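Local coordinates for protein serine protease inhibitor (Thermoanaerobacter tengcongensis, PDB 2PEF) that probably inhibits serine proteases as a member of the serpin family, and is captured here in its latent state, at residues Gly48-Thr53 against Phe294-Lys299; Lys79-Glu84 against Asn220-Val225; Leu263-Tyr268 against Val318-Thr323. One frame throughout, in Å; residues are numbered along the deposited sequence.

Contact 1: residues Gly48-Thr53 against Phe294-Lys299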
# COMPACT_ATOMS: atom_id res chain seq x y z
N GLY A 48 6.43 15.40 12.47
CA GLY A 48 6.93 16.75 12.25
C GLY A 48 5.85 17.79 12.39
O GLY A 48 6.12 18.99 12.35
N ALA A 49 4.61 17.34 12.55
CA ALA A 49 3.46 18.24 12.63
C ALA A 49 3.15 18.67 14.06
O ALA A 49 3.51 17.98 15.02
CB ALA A 49 2.24 17.59 11.99
N ASP A 50 2.49 19.82 14.19
CA ASP A 50 2.06 20.34 15.49
C ASP A 50 0.63 20.85 15.36
O ASP A 50 0.10 20.96 14.24
CB ASP A 50 2.99 21.47 15.96
CG ASP A 50 3.01 21.62 17.48
OD1 ASP A 50 2.21 20.96 18.18
OD2 ASP A 50 3.85 22.41 17.97
N ASN A 51 0.01 21.15 16.50
CA ASN A 51 -1.31 21.77 16.56
C ASN A 51 -2.34 21.08 15.66
O ASN A 51 -2.44 19.85 15.67
CB ASN A 51 -1.20 23.27 16.28
CG ASN A 51 -0.23 23.97 17.21
OD1 ASN A 51 -0.38 23.93 18.43
ND2 ASN A 51 0.78 24.61 16.64
N GLU A 52 -3.07 21.87 14.88
CA GLU A 52 -4.18 21.36 14.06
C GLU A 52 -3.73 20.43 12.93
O GLU A 52 -4.44 19.49 12.59
CB GLU A 52 -5.01 22.51 13.48
N THR A 53 -2.56 20.70 12.36
CA THR A 53 -1.99 19.84 11.33
C THR A 53 -1.77 18.42 11.89
O THR A 53 -2.11 17.43 11.24
CB THR A 53 -0.68 20.42 10.75
OG1 THR A 53 -0.96 21.70 10.16
CG2 THR A 53 -0.10 19.52 9.67
N PHE A 294 4.36 22.32 10.27
CA PHE A 294 5.35 21.26 10.37
C PHE A 294 6.62 21.75 11.06
O PHE A 294 7.74 21.40 10.68
CB PHE A 294 5.66 20.68 8.98
CG PHE A 294 4.56 19.80 8.45
CD1 PHE A 294 3.69 20.27 7.47
CD2 PHE A 294 4.39 18.50 8.93
CE1 PHE A 294 2.67 19.46 6.98
CE2 PHE A 294 3.37 17.69 8.45
CZ PHE A 294 2.51 18.17 7.47
N SER A 295 6.42 22.54 12.12
CA SER A 295 7.52 23.16 12.86
C SER A 295 8.41 22.15 13.59
O SER A 295 9.58 22.42 13.85
CB SER A 295 6.98 24.20 13.84
OG SER A 295 6.00 23.64 14.70
N LYS A 296 7.84 20.99 13.91
CA LYS A 296 8.57 19.92 14.60
C LYS A 296 9.54 19.15 13.68
O LYS A 296 10.41 18.43 14.18
CB LYS A 296 7.61 18.96 15.32
CG LYS A 296 6.94 19.57 16.55
CD LYS A 296 5.99 18.59 17.24
CE LYS A 296 5.36 19.21 18.48
NZ LYS A 296 4.20 18.43 19.00
N LEU A 297 9.38 19.30 12.37
CA LEU A 297 10.33 18.72 11.40
C LEU A 297 11.71 19.34 11.50
O LEU A 297 12.73 18.66 11.36
CB LEU A 297 9.84 18.92 9.96
CG LEU A 297 8.73 18.09 9.33
CD1 LEU A 297 8.41 18.65 7.95
CD2 LEU A 297 9.13 16.64 9.20
N GLY A 298 11.74 20.65 11.73
CA GLY A 298 12.97 21.43 11.69
C GLY A 298 12.71 22.81 11.12
O GLY A 298 11.56 23.22 10.97
N LYS A 299 13.78 23.52 10.78
CA LYS A 299 13.67 24.88 10.27
C LYS A 299 14.09 25.00 8.81
O LYS A 299 15.22 24.68 8.45
CB LYS A 299 14.47 25.85 11.14
CG LYS A 299 14.43 27.30 10.64
CD LYS A 299 14.89 28.29 11.70
CE LYS A 299 13.89 28.39 12.85
NZ LYS A 299 12.52 28.81 12.41
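The ring of F294 lies under the start of helix 51-62, where T53 sets its methyl over one ring face: CG2 stands 4.0 Å from the F294 centroid, displaced toward the rim, in a CH-pi contact, the side chains crossing at about a right angle. That methyl is anti to the T53 backbone N, while OG1 accepts a hydrogen bond from the backbone N of D293. A49 CB touches the same ring at CE2, 3.7 Å away and oblique to its plane. On the other side of the turn, K296 runs straight out beyond CG, passes the A49 carbonyl and crosses the D50 side chain almost perpendicularly. Its NZ makes a weak salt bridge with D50 OD1 (3.3 Å), and that oxygen also receives N51 N, which comes 38° out of the carboxylate plane at 2.8 Å. Between these two groups, G48 O takes a weak bond from K296 N at 3.1 Å and another weak one from L297 N. The lack of a side chain at G48 lets its CA come within 3.7 Å of L297 CG. The contact thus joins the turn entering helix C of the serpin fold to strand 298-300, which pairs with 102-104 in a small antiparallel sheet.

Contact 2: residues Lys79-Glu84 against Asn220-Val225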
# COMPACT_ATOMS: atom_id res chain seq x y z
N LYS A 79 8.27 -4.76 13.35
CA LYS A 79 9.16 -5.70 14.03
C LYS A 79 8.65 -7.13 13.92
O LYS A 79 9.45 -8.06 13.83
CB LYS A 79 9.31 -5.30 15.51
CG LYS A 79 10.38 -6.06 16.27
CD LYS A 79 10.68 -5.37 17.59
CE LYS A 79 11.79 -6.06 18.35
NZ LYS A 79 12.24 -5.23 19.50
N LYS A 80 7.33 -7.29 13.92
CA LYS A 80 6.71 -8.62 13.97
C LYS A 80 6.20 -9.18 12.63
O LYS A 80 5.81 -10.35 12.56
CB LYS A 80 5.61 -8.66 15.03
CG LYS A 80 6.16 -8.68 16.46
CD LYS A 80 5.06 -8.77 17.52
CE LYS A 80 4.43 -10.16 17.62
NZ LYS A 80 5.42 -11.27 17.83
N LEU A 81 6.21 -8.36 11.58
CA LEU A 81 5.82 -8.83 10.25
C LEU A 81 6.85 -9.83 9.75
O LEU A 81 8.02 -9.49 9.60
CB LEU A 81 5.67 -7.66 9.26
CG LEU A 81 4.35 -6.90 9.26
CD1 LEU A 81 4.49 -5.61 8.45
CD2 LEU A 81 3.17 -7.75 8.75
N PRO A 82 6.41 -11.10 9.53
CA PRO A 82 7.34 -12.15 9.13
C PRO A 82 8.07 -11.86 7.82
O PRO A 82 7.52 -11.23 6.90
CB PRO A 82 6.43 -13.37 8.97
CG PRO A 82 5.27 -13.09 9.88
CD PRO A 82 5.04 -11.61 9.70
N ASN A 83 9.31 -12.32 7.76
CA ASN A 83 10.18 -12.15 6.61
C ASN A 83 11.08 -13.37 6.53
O ASN A 83 12.14 -13.42 7.17
CB ASN A 83 11.00 -10.86 6.75
CG ASN A 83 11.96 -10.66 5.59
OD1 ASN A 83 11.64 -10.97 4.44
ND2 ASN A 83 13.13 -10.11 5.88
N GLU A 84 10.64 -14.36 5.75
CA GLU A 84 11.35 -15.63 5.63
C GLU A 84 11.47 -16.00 4.17
O GLU A 84 10.76 -15.45 3.33
CB GLU A 84 10.57 -16.75 6.35
CG GLU A 84 10.33 -16.51 7.84
CD GLU A 84 11.60 -16.62 8.68
OE1 GLU A 84 12.39 -17.55 8.45
OE2 GLU A 84 11.79 -15.77 9.57
N ASN A 220 2.42 -19.76 5.71
CA ASN A 220 1.12 -19.26 6.20
C ASN A 220 1.11 -17.92 6.94
O ASN A 220 0.12 -17.59 7.61
CB ASN A 220 0.41 -20.34 7.03
CG ASN A 220 -0.11 -21.47 6.18
OD1 ASN A 220 0.57 -22.48 5.99
ND2 ASN A 220 -1.30 -21.29 5.63
N HIS A 221 2.17 -17.14 6.80
CA HIS A 221 2.20 -15.79 7.37
C HIS A 221 1.32 -14.83 6.59
O HIS A 221 0.75 -13.88 7.15
CB HIS A 221 3.63 -15.26 7.40
CG HIS A 221 4.58 -16.15 8.13
ND1 HIS A 221 4.45 -16.43 9.47
CD2 HIS A 221 5.68 -16.81 7.71
CE1 HIS A 221 5.43 -17.23 9.85
NE2 HIS A 221 6.19 -17.48 8.80
N TYR A 222 1.21 -15.09 5.29
CA TYR A 222 0.44 -14.24 4.39
C TYR A 222 -0.47 -15.09 3.53
O TYR A 222 -0.19 -16.26 3.28
CB TYR A 222 1.36 -13.40 3.51
CG TYR A 222 2.35 -12.59 4.33
CD1 TYR A 222 3.70 -12.94 4.38
CD2 TYR A 222 1.93 -11.49 5.07
CE1 TYR A 222 4.61 -12.21 5.14
CE2 TYR A 222 2.82 -10.75 5.83
CZ TYR A 222 4.15 -11.11 5.86
OH TYR A 222 5.03 -10.38 6.62
N SER A 223 -1.56 -14.49 3.07
CA SER A 223 -2.48 -15.15 2.15
C SER A 223 -2.99 -14.17 1.10
O SER A 223 -2.88 -12.95 1.25
CB SER A 223 -3.66 -15.77 2.90
OG SER A 223 -3.23 -16.83 3.74
N PHE A 224 -3.53 -14.74 0.03
CA PHE A 224 -4.11 -13.98 -1.05
C PHE A 224 -5.62 -14.13 -0.96
O PHE A 224 -6.15 -15.25 -0.99
CB PHE A 224 -3.59 -14.53 -2.39
CG PHE A 224 -4.01 -13.72 -3.59
CD1 PHE A 224 -3.22 -12.69 -4.07
CD2 PHE A 224 -5.20 -14.02 -4.26
CE1 PHE A 224 -3.59 -11.94 -5.18
CE2 PHE A 224 -5.58 -13.27 -5.38
CZ PHE A 224 -4.78 -12.24 -5.84
N VAL A 225 -6.31 -13.00 -0.83
CA VAL A 225 -7.77 -12.96 -0.78
C VAL A 225 -8.30 -12.55 -2.15
O VAL A 225 -7.85 -11.54 -2.70
CB VAL A 225 -8.24 -11.96 0.31
CG1 VAL A 225 -9.76 -11.75 0.25
CG2 VAL A 225 -7.81 -12.43 1.69
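P82 lies against two consecutive side chains, H221 and Y222, which take it from different directions. The imidazole offers a face: P82 CB sits 3.6 Å from the H221 centroid, 19° off the ring normal, as a CH-pi contact, and CG lies beside it, 3.5 Å from H221 ND1. Y222 arrives end-on instead. Its hydroxyl donates to P82 O at 2.6 Å, a short bond that uses a carbonyl lone pair in the carbonyl plane, and P82 CD packs 3.3 Å from the same Y222 OH. The proline nitrogen has no hydrogen to give, so the carbonyl is what ties this residue to the tyrosine.

These residues join the connection between helix 67-80 and strand 87-98, helix D and strand 2 of sheet A in a serpin, to the start of strand 222-229 in sheet B. L81 is the first residue to leave the helix, and its CD2 lies near the Y222 ring plane, 4.2 Å from CE2, with the two side chains crossing roughly at right angles.

In both H221 and Y222, CG is anti to the carbonyl carbon (chi1 -56° and -54°). The Y222 torsion swings its ring beneath H221 CB, which stands 3.8 Å above the ring plane toward the rim, and sends the phenol end on to P82; the H221 torsions turn the imidazole face to the proline. F166 meets the Y222 ring edge-to-face, and S87 and L89 of strand 87-98 touch it, fixing the ring in a buried setting. Toward the surface, E84 CG approaches H221 NE2 only loosely at 4.4 Å.

Contact 3: residues Leu263-Tyr268 against Val318-Thr323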
# COMPACT_ATOMS: atom_id res chain seq x y z
N LEU A 263 -7.50 -18.54 -10.84
CA LEU A 263 -6.87 -17.23 -10.74
C LEU A 263 -6.04 -16.96 -11.99
O LEU A 263 -5.20 -17.77 -12.37
CB LEU A 263 -5.97 -17.18 -9.50
CG LEU A 263 -5.28 -15.86 -9.14
CD1 LEU A 263 -6.31 -14.80 -8.75
CD2 LEU A 263 -4.29 -16.08 -8.01
N PRO A 264 -6.29 -15.82 -12.66
CA PRO A 264 -5.43 -15.56 -13.81
C PRO A 264 -4.05 -15.12 -13.36
O PRO A 264 -3.91 -14.51 -12.30
CB PRO A 264 -6.12 -14.37 -14.50
CG PRO A 264 -6.83 -13.66 -13.39
CD PRO A 264 -7.29 -14.75 -12.46
N LYS A 265 -3.03 -15.41 -14.17
CA LYS A 265 -1.75 -14.74 -14.00
C LYS A 265 -1.99 -13.27 -14.34
O LYS A 265 -2.66 -12.96 -15.34
CB LYS A 265 -0.70 -15.33 -14.93
CG LYS A 265 -0.35 -16.77 -14.62
CD LYS A 265 0.89 -17.22 -15.38
CE LYS A 265 1.12 -18.72 -15.22
NZ LYS A 265 2.25 -19.20 -16.06
N PHE A 266 -1.48 -12.37 -13.52
CA PHE A 266 -1.61 -10.94 -13.83
C PHE A 266 -0.44 -10.11 -13.33
O PHE A 266 0.21 -10.47 -12.35
CB PHE A 266 -2.97 -10.36 -13.38
CG PHE A 266 -3.17 -10.31 -11.89
CD1 PHE A 266 -2.78 -9.18 -11.17
CD2 PHE A 266 -3.76 -11.37 -11.21
CE1 PHE A 266 -2.97 -9.11 -9.79
CE2 PHE A 266 -3.95 -11.31 -9.82
CZ PHE A 266 -3.56 -10.18 -9.12
N LYS A 267 -0.19 -9.01 -14.03
CA LYS A 267 0.91 -8.12 -13.73
C LYS A 267 0.53 -6.72 -14.19
O LYS A 267 0.09 -6.53 -15.32
CB LYS A 267 2.18 -8.58 -14.47
CG LYS A 267 3.42 -7.78 -14.14
CD LYS A 267 4.61 -8.23 -14.98
NZ LYS A 267 7.29 -10.27 -12.76
N TYR A 268 0.69 -5.76 -13.29
CA TYR A 268 0.45 -4.36 -13.61
C TYR A 268 1.06 -3.41 -12.58
O TYR A 268 1.49 -3.82 -11.49
CB TYR A 268 -1.05 -4.07 -13.78
CG TYR A 268 -1.87 -4.20 -12.52
CD1 TYR A 268 -2.05 -3.12 -11.66
CD2 TYR A 268 -2.48 -5.42 -12.19
CE1 TYR A 268 -2.81 -3.25 -10.49
CE2 TYR A 268 -3.24 -5.55 -11.04
CZ TYR A 268 -3.40 -4.47 -10.20
OH TYR A 268 -4.16 -4.62 -9.06
N VAL A 318 1.45 -11.74 -10.24
CA VAL A 318 0.95 -13.02 -9.73
C VAL A 318 1.17 -14.08 -10.80
O VAL A 318 0.74 -13.93 -11.94
CB VAL A 318 -0.56 -12.92 -9.38
CG1 VAL A 318 -1.16 -14.30 -9.12
CG2 VAL A 318 -0.77 -12.01 -8.17
N ASP A 319 1.85 -15.16 -10.43
CA ASP A 319 2.10 -16.25 -11.37
C ASP A 319 2.00 -17.63 -10.72
O ASP A 319 1.43 -17.77 -9.63
CB ASP A 319 3.44 -16.07 -12.10
CG ASP A 319 4.65 -16.10 -11.15
OD1 ASP A 319 4.53 -16.54 -9.99
OD2 ASP A 319 5.72 -15.67 -11.60
N GLU A 320 2.54 -18.64 -11.40
CA GLU A 320 2.42 -20.03 -10.98
C GLU A 320 3.22 -20.33 -9.70
O GLU A 320 2.86 -21.21 -8.93
CB GLU A 320 2.81 -20.98 -12.13
CG GLU A 320 4.30 -21.04 -12.50
CD GLU A 320 4.84 -19.78 -13.18
OE1 GLU A 320 4.05 -18.95 -13.69
OE2 GLU A 320 6.08 -19.63 -13.21
N LEU A 321 4.29 -19.56 -9.49
CA LEU A 321 5.16 -19.73 -8.32
C LEU A 321 4.67 -18.97 -7.09
O LEU A 321 4.83 -19.46 -5.97
CB LEU A 321 6.60 -19.31 -8.67
CG LEU A 321 7.72 -19.41 -7.63
CD1 LEU A 321 8.04 -20.84 -7.26
CD2 LEU A 321 8.98 -18.70 -8.14
N GLY A 322 4.08 -17.80 -7.29
CA GLY A 322 3.64 -16.99 -6.15
C GLY A 322 3.23 -15.59 -6.52
O GLY A 322 2.55 -15.37 -7.53
N THR A 323 3.64 -14.64 -5.69
CA THR A 323 3.31 -13.23 -5.91
C THR A 323 4.47 -12.35 -5.48
O THR A 323 5.10 -12.58 -4.45
CB THR A 323 2.03 -12.82 -5.13
OG1 THR A 323 0.93 -13.64 -5.55
CG2 THR A 323 1.68 -11.35 -5.36
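V318, the last residue of strand 310-318, pairs with F266 of strand 255-273 at the breach of the serpin, the end of sheet A where strand 5 turns into the reactive-centre loop. In the latent state that loop continues as strand 322-331, inserted between strands 310-318 and 158-169. The two residues form an antiparallel hydrogen-bonded pair: V318 N gives a nearly straight bond to F266 O (2.8 Å, 176° at the hydrogen), and F266 N returns one to V318 O at 3.1 Å.

Of the residues in the contact, V318 loses most surface, and its two methyls divide the work. CG2 stands over one face of the F266 ring, nearest to CZ at 3.5 Å, toward the rim of the ring. CG1, anti to the V318 backbone N, is directed instead to L263 CD2, 3.8 Å away. F266 has CG between its backbone N and carbonyl carbon (chi1 67°), which holds the ring alongside the valine, and F353 meets this ring as well.

K265 runs past the carbonyl of V318 as an extended chain and brings NZ to E320 OE1, a salt bridge of 3.0 Å entering from above the carboxylate plane, 45° out of it. E195 forms a second salt bridge with the same ammonium group, which thus links the two acids. A methionine in place of K265 would probably leave E320 and E195 without the charge they share, setting the E320 carboxylate free to turn. Just before E320, D319 holds the turn as an Asx motif: D319 OD1 accepts from G322 N at 3.0 Å, nearly along the C-O axis.

Overall arrangement
Contacts 2 and 3 adjoin at the breach end of the molecule, their centres about 18 Å apart, and reach the same sheet system: the F224 ring, on the strand of contact 2, touches L263, F266 and V318 of contact 3. Contact 1 lies across the chain's centre from contact 3, about 42 Å between centres, and holds a helix start to a loop; its helix 51-62 is followed in the chain by helix 67-80 of contact 2. Contact 3 buries its apolar partners and adds strand pairing, with its salt bridge at the partly exposed side. Contact 2 relies on a proline set against a partly exposed imidazole and a buried tyrosine. Contact 1 combines a buried ring with a weak lysine-aspartate salt bridge near the surface.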